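Local coordinates for Mll8374 protein (Mesorhizobium loti, PDB 3B5E), which probably hydrolyses carboxylic ester bonds as a serine hydrolase of the alpha/beta-hydrolase fold, at residues F18-L23 with A96-E101; F72-R77 with A122-S127. One frame throughout, in Å; residues are numbered along the deposited sequence. Where two conformers were deposited one is given.

Interaction 1 (F18-L23 with A96-E101); sequences FPYRLL and AAFTNE
The F98 ring takes F18 CB over one face and Y20 at its edge, and the three make an aromatic cluster in which F18 and Y20 meet F98 in different ways. F18 reaches F98 with its methylene: CB of F18 stands 4.0 Å from the ring centroid of F98, only 7° off the ring normal, a CH-pi contact over the middle of one face. The two rings themselves are oblique to each other and form neither a stack nor a T, and CD1 of F18 rests 3.8 Å from CB of F98. Y20 is met differently. The edge of F98 is directed at the face of Y20 in an offset edge-to-face pair, planes 66° apart, with Y20 CD1 3.6 Å from F98 CE1. The first torsion of F98 (chi1 167°) sets CG anti to the backbone N, which carries the ring off the helix toward F18 and Y20. This helix, 85-106, lies against one face of the central mixed sheet of an alpha/beta-hydrolase fold, and 20-23 is an outermost strand of that sheet, paired antiparallel with 58-62. F95, one turn earlier on the helix, extends the cluster by meeting both F18 and F98. The close packing ends with Y20, whose OH is hydrogen-bonded to H106 and R105 near the end of the same helix. Beyond it the segments diverge: R21 turns instead to a salt bridge with E43, and on the solvent side N100 lies exposed on the helix.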
ATOM      1  N   PHE A  18     -11.202  -9.259   4.079  1.00 22.00           N
ATOM      2  CA  PHE A  18     -10.945  -8.779   2.718  1.00 21.44           C
ATOM      3  C   PHE A  18     -10.676  -9.965   1.821  1.00 19.89           C
ATOM      4  O   PHE A  18      -9.977 -10.881   2.230  1.00 19.93           O
ATOM      5  CB  PHE A  18      -9.711  -7.836   2.689  1.00 19.39           C
ATOM      6  CG  PHE A  18      -9.970  -6.493   3.297  1.00 19.55           C
ATOM      7  CD1 PHE A  18     -10.149  -6.363   4.672  1.00 19.35           C
ATOM      8  CD2 PHE A  18     -10.072  -5.361   2.506  1.00 17.88           C
ATOM      9  CE1 PHE A  18     -10.409  -5.118   5.229  1.00 19.06           C
ATOM     10  CE2 PHE A  18     -10.314  -4.127   3.065  1.00 20.85           C
ATOM     11  CZ  PHE A  18     -10.506  -4.011   4.417  1.00 17.47           C
ATOM     12  N   PRO A  19     -11.220  -9.961   0.589  1.00 19.00           N
ATOM     13  CA  PRO A  19     -10.790 -11.036  -0.305  1.00 19.49           C
ATOM     14  C   PRO A  19      -9.311 -10.873  -0.683  1.00 19.19           C
ATOM     15  O   PRO A  19      -8.806  -9.755  -0.732  1.00 17.27           O
ATOM     16  CB  PRO A  19     -11.691 -10.881  -1.535  1.00 17.25           C
ATOM     17  CG  PRO A  19     -12.716  -9.897  -1.164  1.00 21.87           C
ATOM     18  CD  PRO A  19     -12.166  -9.055  -0.075  1.00 17.57           C
ATOM     19  N   TYR A  20      -8.626 -11.989  -0.894  1.00 17.15           N
ATOM     20  CA  TYR A  20      -7.208 -11.972  -1.240  1.00 17.51           C
ATOM     21  C   TYR A  20      -6.752 -13.226  -1.928  1.00 18.36           C
ATOM     22  O   TYR A  20      -7.370 -14.280  -1.792  1.00 20.97           O
ATOM     23  CB  TYR A  20      -6.310 -11.677  -0.023  1.00 17.02           C
ATOM     24  CG  TYR A  20      -6.251 -12.805   0.969  1.00 17.31           C
ATOM     25  CD1 TYR A  20      -7.336 -13.084   1.804  1.00 18.69           C
ATOM     26  CD2 TYR A  20      -5.137 -13.634   1.022  1.00 18.08           C
ATOM     27  CE1 TYR A  20      -7.292 -14.154   2.705  1.00 19.01           C
ATOM     28  CE2 TYR A  20      -5.075 -14.694   1.898  1.00 19.55           C
ATOM     29  CZ  TYR A  20      -6.144 -14.962   2.735  1.00 18.61           C
ATOM     30  OH  TYR A  20      -6.029 -16.048   3.590  1.00 19.33           O
ATOM     31  N   ARG A  21      -5.642 -13.097  -2.654  1.00 18.17           N
ATOM     32  CA  ARG A  21      -4.927 -14.225  -3.213  1.00 19.42           C
ATOM     33  C   ARG A  21      -3.554 -14.278  -2.527  1.00 19.96           C
ATOM     34  O   ARG A  21      -2.950 -13.223  -2.216  1.00 16.73           O
ATOM     35  CB  ARG A  21      -4.726 -14.042  -4.707  1.00 19.31           C
ATOM     36  CG  ARG A  21      -5.994 -14.019  -5.490  1.00 19.85           C
ATOM     37  CD  ARG A  21      -5.675 -13.743  -6.943  1.00 20.65           C
ATOM     38  NE  ARG A  21      -6.907 -13.579  -7.716  1.00 19.13           N
ATOM     39  CZ  ARG A  21      -7.600 -14.554  -8.301  1.00 24.36           C
ATOM     40  NH1 ARG A  21      -7.212 -15.821  -8.273  1.00 27.11           N
ATOM     41  NH2 ARG A  21      -8.709 -14.244  -8.948  1.00 25.69           N
ATOM     42  N   LEU A  22      -3.062 -15.501  -2.340  1.00 17.58           N
ATOM     43  CA  LEU A  22      -1.765 -15.761  -1.714  1.00 15.58           C
ATOM     44  C   LEU A  22      -0.850 -16.409  -2.740  1.00 16.72           C
ATOM     45  O   LEU A  22      -1.102 -17.556  -3.149  1.00 17.95           O
ATOM     46  CB  LEU A  22      -1.894 -16.683  -0.492  1.00 16.82           C
ATOM     47  CG  LEU A  22      -0.635 -16.818   0.396  1.00 15.55           C
ATOM     48  CD1 LEU A  22      -0.284 -15.484   1.154  1.00 18.48           C
ATOM     49  CD2 LEU A  22      -0.765 -17.964   1.360  1.00 15.46           C
ATOM     50  N   LEU A  23       0.179 -15.671  -3.147  1.00 15.55           N
ATOM     51  CA  LEU A  23       1.153 -16.130  -4.143  1.00 15.99           C
ATOM     52  C   LEU A  23       2.573 -16.311  -3.583  1.00 16.11           C
ATOM     53  O   LEU A  23       2.993 -15.635  -2.662  1.00 18.79           O
ATOM     54  CB  LEU A  23       1.157 -15.181  -5.349  1.00 17.85           C
ATOM     55  CG  LEU A  23      -0.191 -14.837  -5.991  1.00 20.50           C
ATOM     56  CD1 LEU A  23      -0.925 -13.604  -5.390  1.00 16.66           C
ATOM     57  CD2 LEU A  23       0.102 -14.592  -7.446  1.00 24.50           C
ATOM     58  N   ALA A  96      -6.452  -3.492   9.222  1.00 18.26           N
ATOM     59  CA  ALA A  96      -5.532  -3.722  10.326  1.00 20.68           C
ATOM     60  C   ALA A  96      -5.796  -5.110  10.933  1.00 21.17           C
ATOM     61  O   ALA A  96      -4.873  -5.939  11.048  1.00 21.63           O
ATOM     62  CB  ALA A  96      -5.673  -2.610  11.383  1.00 19.43           C
ATOM     63  N   ALA A  97      -7.070  -5.363  11.253  1.00 21.59           N
ATOM     64  CA  ALA A  97      -7.514  -6.665  11.787  1.00 20.39           C
ATOM     65  C   ALA A  97      -7.188  -7.788  10.792  1.00 21.72           C
ATOM     66  O   ALA A  97      -6.641  -8.819  11.179  1.00 20.33           O
ATOM     67  CB  ALA A  97      -8.992  -6.635  12.100  1.00 19.68           C
ATOM     68  N   PHE A  98      -7.490  -7.551   9.515  1.00 23.06           N
ATOM     69  CA  PHE A  98      -7.197  -8.493   8.440  1.00 20.68           C
ATOM     70  C   PHE A  98      -5.711  -8.863   8.339  1.00 20.86           C
ATOM     71  O   PHE A  98      -5.365 -10.053   8.139  1.00 19.24           O
ATOM     72  CB  PHE A  98      -7.701  -7.925   7.095  1.00 20.19           C
ATOM     73  CG  PHE A  98      -7.187  -8.672   5.887  1.00 19.33           C
ATOM     74  CD1 PHE A  98      -7.728  -9.908   5.556  1.00 22.84           C
ATOM     75  CD2 PHE A  98      -6.159  -8.157   5.109  1.00 20.27           C
ATOM     76  CE1 PHE A  98      -7.263 -10.620   4.471  1.00 20.73           C
ATOM     77  CE2 PHE A  98      -5.674  -8.855   4.011  1.00 22.45           C
ATOM     78  CZ  PHE A  98      -6.237 -10.101   3.678  1.00 19.65           C
ATOM     79  N   THR A  99      -4.821  -7.873   8.483  0.50 19.71           N
ATOM     80  CA  THR A  99      -3.375  -8.136   8.375  0.50 20.08           C
ATOM     81  C   THR A  99      -2.978  -9.156   9.412  0.50 20.39           C
ATOM     82  O   THR A  99      -2.263 -10.096   9.115  0.50 21.08           O
ATOM     83  CB  THR A  99      -2.444  -6.870   8.514  0.50 19.84           C
ATOM     84  OG1 THR A  99      -2.482  -6.338   9.846  0.50 17.99           O
ATOM     85  CG2 THR A  99      -2.822  -5.820   7.527  0.50 17.70           C
ATOM     86  N   ASN A 100      -3.471  -8.967  10.625  1.00 21.33           N
ATOM     87  CA  ASN A 100      -3.173  -9.868  11.707  1.00 22.64           C
ATOM     88  C   ASN A 100      -3.731 -11.299  11.472  1.00 21.37           C
ATOM     89  O   ASN A 100      -3.014 -12.286  11.681  1.00 22.60           O
ATOM     90  CB  ASN A 100      -3.596  -9.205  13.030  1.00 24.93           C
ATOM     91  CG  ASN A 100      -2.769  -7.895  13.316  1.00 37.02           C
ATOM     92  OD1 ASN A 100      -1.575  -7.782  12.939  1.00 44.95           O
ATOM     93  ND2 ASN A 100      -3.419  -6.900  13.933  1.00 42.57           N
ATOM     94  N   GLU A 101      -4.993 -11.373  11.028  0.50 21.46           N
ATOM     95  CA  GLU A 101      -5.652 -12.630  10.634  0.50 22.28           C
ATOM     96  C   GLU A 101      -4.824 -13.342   9.583  0.50 21.06           C
ATOM     97  O   GLU A 101      -4.473 -14.504   9.744  0.50 20.59           O
ATOM     98  CB  GLU A 101      -7.029 -12.399   9.989  0.50 20.91           C
ATOM     99  CG  GLU A 101      -8.141 -11.843  10.831  0.50 27.35           C
ATOM    100  CD  GLU A 101      -9.483 -11.872  10.076  0.50 25.71           C
ATOM    101  OE1 GLU A 101      -9.629 -11.224   8.987  0.50 22.09           O
ATOM    102  OE2 GLU A 101     -10.392 -12.555  10.590  0.50 34.10           O
TER

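Interaction 2 (F72-R77 with A122-S127). With SO4 (sulfate ion), chain C; EDO (1,2-ethanediol), chain I.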
ATOM      1  N   PHE A  72     -12.676  -2.322  -7.811  1.00 20.69           N
ATOM      2  CA  PHE A  72     -12.856  -2.088  -6.391  1.00 18.70           C
ATOM      3  C   PHE A  72     -12.027  -0.876  -5.943  1.00 19.21           C
ATOM      4  O   PHE A  72     -11.116  -0.393  -6.657  1.00 17.71           O
ATOM      5  CB  PHE A  72     -12.499  -3.374  -5.592  1.00 17.61           C
ATOM      6  CG  PHE A  72     -13.280  -4.578  -6.056  1.00 18.50           C
ATOM      7  CD1 PHE A  72     -14.541  -4.838  -5.537  1.00 18.36           C
ATOM      8  CD2 PHE A  72     -12.799  -5.401  -7.091  1.00 20.93           C
ATOM      9  CE1 PHE A  72     -15.301  -5.891  -6.027  1.00 20.69           C
ATOM     10  CE2 PHE A  72     -13.558  -6.460  -7.574  1.00 20.58           C
ATOM     11  CZ  PHE A  72     -14.805  -6.698  -7.036  1.00 22.76           C
ATOM     12  N   ARG A  73     -12.371  -0.394  -4.763  1.00 18.39           N
ATOM     13  CA  ARG A  73     -11.621   0.646  -4.096  1.00 19.82           C
ATOM     14  C   ARG A  73     -11.621   0.388  -2.603  1.00 19.12           C
ATOM     15  O   ARG A  73     -12.377  -0.439  -2.114  1.00 18.69           O
ATOM     16  CB  ARG A  73     -12.199   2.031  -4.424  1.00 19.28           C
ATOM     17  CG  ARG A  73     -13.713   2.230  -4.107  1.00 20.08           C
ATOM     18  CD  ARG A  73     -14.188   3.638  -4.493  1.00 23.66           C
ATOM     19  NE  ARG A  73     -13.343   4.631  -3.830  1.00 26.29           N
ATOM     20  CZ  ARG A  73     -12.427   5.394  -4.401  1.00 19.80           C
ATOM     21  NH1 ARG A  73     -12.273   5.425  -5.720  1.00 22.81           N
ATOM     22  NH2 ARG A  73     -11.694   6.200  -3.634  1.00 23.80           N
ATOM     23  N   TRP A  74     -10.768   1.133  -1.904  1.00 19.24           N
ATOM     24  CA  TRP A  74     -10.430   0.887  -0.501  1.00 19.46           C
ATOM     25  C   TRP A  74     -11.269   1.686   0.495  1.00 20.71           C
ATOM     26  O   TRP A  74     -11.429   1.288   1.631  1.00 21.20           O
ATOM     27  CB  TRP A  74      -8.927   1.155  -0.310  1.00 18.22           C
ATOM     28  CG  TRP A  74      -8.125   0.110  -1.074  1.00 16.13           C
ATOM     29  CD1 TRP A  74      -7.543   0.247  -2.293  1.00 18.51           C
ATOM     30  CD2 TRP A  74      -7.882  -1.243  -0.663  1.00 12.88           C
ATOM     31  NE1 TRP A  74      -6.977  -0.933  -2.684  1.00 16.77           N
ATOM     32  CE2 TRP A  74      -7.166  -1.868  -1.702  1.00 16.48           C
ATOM     33  CE3 TRP A  74      -8.231  -1.994   0.467  1.00 19.58           C
ATOM     34  CZ2 TRP A  74      -6.758  -3.174  -1.622  1.00 20.58           C
ATOM     35  CZ3 TRP A  74      -7.826  -3.285   0.535  1.00 17.94           C
ATOM     36  CH2 TRP A  74      -7.105  -3.869  -0.507  1.00 18.58           C
ATOM     37  N   PHE A  75     -11.765   2.835   0.064  1.00 18.47           N
ATOM     38  CA  PHE A  75     -12.649   3.663   0.890  1.00 19.00           C
ATOM     39  C   PHE A  75     -13.400   4.637  -0.005  1.00 19.72           C
ATOM     40  O   PHE A  75     -12.966   4.927  -1.106  1.00 21.26           O
ATOM     41  CB  PHE A  75     -11.891   4.384   2.031  1.00 19.51           C
ATOM     42  CG  PHE A  75     -10.612   5.050   1.611  1.00 21.03           C
ATOM     43  CD1 PHE A  75     -10.621   6.294   0.957  1.00 20.78           C
ATOM     44  CD2 PHE A  75      -9.377   4.467   1.896  1.00 16.17           C
ATOM     45  CE1 PHE A  75      -9.446   6.923   0.605  1.00 19.65           C
ATOM     46  CE2 PHE A  75      -8.198   5.070   1.502  1.00 21.55           C
ATOM     47  CZ  PHE A  75      -8.228   6.321   0.856  1.00 24.07           C
ATOM     48  N   GLU A  76     -14.514   5.149   0.484  1.00 20.36           N
ATOM     49  CA  GLU A  76     -15.403   5.949  -0.343  1.00 20.57           C
ATOM     50  C   GLU A  76     -14.790   7.297  -0.677  1.00 21.19           C
ATOM     51  O   GLU A  76     -14.091   7.918   0.135  1.00 18.56           O
ATOM     52  CB  GLU A  76     -16.749   6.145   0.362  1.00 21.55           C
ATOM     53  CG  GLU A  76     -17.465   4.850   0.687  1.00 21.99           C
ATOM     54  CD  GLU A  76     -18.182   4.189  -0.507  1.00 32.95           C
ATOM     55  OE1 GLU A  76     -18.043   4.664  -1.665  1.00 30.96           O
ATOM     56  OE2 GLU A  76     -18.890   3.167  -0.269  1.00 35.53           O
ATOM     57  N   ARG A  77     -15.052   7.739  -1.899  1.00 21.05           N
ATOM     58  CA  ARG A  77     -14.667   9.054  -2.344  1.00 22.60           C
ATOM     59  C   ARG A  77     -15.880   9.995  -2.429  1.00 22.39           C
ATOM     60  O   ARG A  77     -16.958   9.604  -2.871  1.00 23.43           O
ATOM     61  CB  ARG A  77     -13.994   8.951  -3.699  1.00 22.78           C
ATOM     62  CG  ARG A  77     -13.441  10.265  -4.154  1.00 24.98           C
ATOM     63  CD  ARG A  77     -12.601  10.108  -5.337  1.00 34.55           C
ATOM     64  NE  ARG A  77     -13.378   9.640  -6.458  1.00 33.17           N
ATOM     65  CZ  ARG A  77     -12.976   9.697  -7.718  1.00 50.85           C
ATOM     66  NH1 ARG A  77     -11.798  10.219  -8.043  1.00 54.39           N
ATOM     67  NH2 ARG A  77     -13.769   9.232  -8.669  1.00 56.97           N
ATOM     68  N   ALA A 122      -2.270   3.054  -1.903  1.00 20.05           N
ATOM     69  CA  ALA A 122      -1.181   3.736  -1.157  1.00 17.89           C
ATOM     70  C   ALA A 122      -1.790   4.559  -0.032  1.00 17.24           C
ATOM     71  O   ALA A 122      -1.195   4.656   1.047  1.00 18.49           O
ATOM     72  CB  ALA A 122      -0.323   4.636  -2.066  1.00 17.50           C
ATOM     73  N   ASN A 123      -2.960   5.144  -0.278  1.00 18.43           N
ATOM     74  CA  ASN A 123      -3.570   6.036   0.694  1.00 19.10           C
ATOM     75  C   ASN A 123      -4.243   5.256   1.828  1.00 19.17           C
ATOM     76  O   ASN A 123      -4.374   5.748   2.933  1.00 18.78           O
ATOM     77  CB  ASN A 123      -4.502   7.035  -0.010  1.00 19.32           C
ATOM     78  CG  ASN A 123      -3.770   7.814  -1.112  1.00 19.54           C
ATOM     79  OD1 ASN A 123      -2.561   8.071  -0.984  1.00 18.78           O
ATOM     80  ND2 ASN A 123      -4.471   8.147  -2.192  1.00 15.38           N
ATOM     81  N   LEU A 124      -4.666   4.023   1.544  1.00 17.90           N
ATOM     82  CA  LEU A 124      -5.030   3.070   2.607  1.00 16.19           C
ATOM     83  C   LEU A 124      -3.804   2.764   3.458  1.00 17.26           C
ATOM     84  O   LEU A 124      -3.878   2.841   4.667  1.00 18.73           O
ATOM     85  CB  LEU A 124      -5.600   1.757   2.005  1.00 17.80           C
ATOM     86  CG  LEU A 124      -6.373   0.769   2.922  1.00 18.91           C
ATOM     87  CD1 LEU A 124      -5.391   0.061   3.885  1.00 19.46           C
ATOM     88  CD2 LEU A 124      -7.528   1.496   3.695  1.00 19.46           C
ATOM     89  N   VAL A 125      -2.677   2.426   2.831  1.00 17.20           N
ATOM     90  CA  VAL A 125      -1.447   2.121   3.594  1.00 20.22           C
ATOM     91  C   VAL A 125      -0.997   3.284   4.505  1.00 19.37           C
ATOM     92  O   VAL A 125      -0.702   3.069   5.674  1.00 21.18           O
ATOM     93  CB  VAL A 125      -0.292   1.694   2.692  1.00 18.96           C
ATOM     94  CG1 VAL A 125       1.011   1.496   3.526  1.00 16.82           C
ATOM     95  CG2 VAL A 125      -0.644   0.382   1.895  1.00 17.68           C
ATOM     96  N   SER A 126      -0.949   4.514   3.980  1.00 19.29           N
ATOM     97  CA  SER A 126      -0.497   5.651   4.796  1.00 19.83           C
ATOM     98  C   SER A 126      -1.482   5.891   5.943  1.00 19.62           C
ATOM     99  O   SER A 126      -1.087   6.174   7.071  1.00 18.82           O
ATOM    100  CB  SER A 126      -0.330   6.913   3.934  1.00 17.97           C
ATOM    101  OG  SER A 126      -1.578   7.358   3.429  1.00 18.15           O
ATOM    102  N   SER A 127      -2.771   5.755   5.669  1.00 19.56           N
ATOM    103  CA  SER A 127      -3.791   5.874   6.726  1.00 19.86           C
ATOM    104  C   SER A 127      -3.644   4.808   7.816  1.00 20.51           C
ATOM    105  O   SER A 127      -3.849   5.085   8.990  1.00 21.44           O
ATOM    106  CB  SER A 127      -5.191   5.775   6.105  1.00 21.20           C
ATOM    107  OG  SER A 127      -5.388   6.887   5.283  1.00 18.82           O
TER
HETATM  108  S   SO4 C 223      -9.018   7.683  -6.179  1.00 28.74           S
HETATM  109  O1  SO4 C 223      -8.828   7.319  -4.797  1.00 35.23           O
HETATM  110  O2  SO4 C 223     -10.008   6.879  -6.868  1.00 41.15           O
HETATM  111  O3  SO4 C 223      -7.839   7.437  -6.909  1.00 28.86           O
HETATM  112  O4  SO4 C 223      -9.476   9.064  -6.255  1.00 33.70           O
HETATM  113  C1  EDO I 229      -5.503   9.411  -5.250  1.00 26.50           C
HETATM  114  O1  EDO I 229      -5.817   8.044  -5.448  1.00 32.87           O
HETATM  115  C2  EDO I 229      -4.052   9.672  -5.631  1.00 24.72           C
HETATM  116  O2  EDO I 229      -3.094   9.326  -4.607  1.00 17.62           O
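Neither face of the F75 ring receives 122-127; the helix meets it at the edge, where the backbone N of L124 lies in the ring plane, 3.7 Å from CE2, CB of N123 is 3.9 Å from CZ, and CD2 of F75 is 3.9 Å from CD2 of L124. F83 joins F75 edge-to-face from outside the two segments. The indole of W74 meets L124 obliquely: CE3 of W74 is 4.1 Å from CG of L124, while NE1 bonds to the carbonyl of H37. The guanidinium of R73 carries CB of R77 over one face, 3.6 Å above the plane, and takes its polar partners at the edge. Side-on, NE and NH2 both grip the carbonyl O of F75, the NE bond being 2.8 Å long and the oxygen only 5° out of plane. A bend at chi3 (-55°) folds the chain back to reach that carbonyl. NH1 of R73 bonds almost straight (170°) to O2 of a sulfate, probably from the crystallisation liquor, and NH2, shared with the F75 carbonyl, makes a longer bond to its O1; S39 binds the same ion. N123, on the helix that follows the probable nucleophile elbow, gives ND2 to O2 of an ethanediol at 3.0 Å and OD1 to M145 N; this diol also bonds to S119, the presumed nucleophile. The segments thus join by van der Waals contact, mainly apolar, with no hydrogen bond between them, whereas R73 holds the F75 carbonyl and the sulfate, which probably balances its charge with R77 close by.

Overall arrangement
Interactions 1 and 2 have centres about 15 Å apart and meet directly, F18 CD2 lying 3.6 Å from W74 CZ3, so the aromatic cluster beside the outermost strand 20-23 runs on into the packing of the loop after strand 71-73 against helix 120-131. Their segments alternate along the chain. Helix 85-106 links them further: it supplies F98 to interaction 1, and its T92 touches L124 of interaction 2. Only interaction 2 approaches the probable active site, a S119, H199, D169 triad inferred from geometry: W74 touches the elbow that carries S119, and N123 lies near the triad without touching it. Interaction 1 is more peripheral, its centre about 13 Å from the centre of the chain against 9 Å for interaction 2.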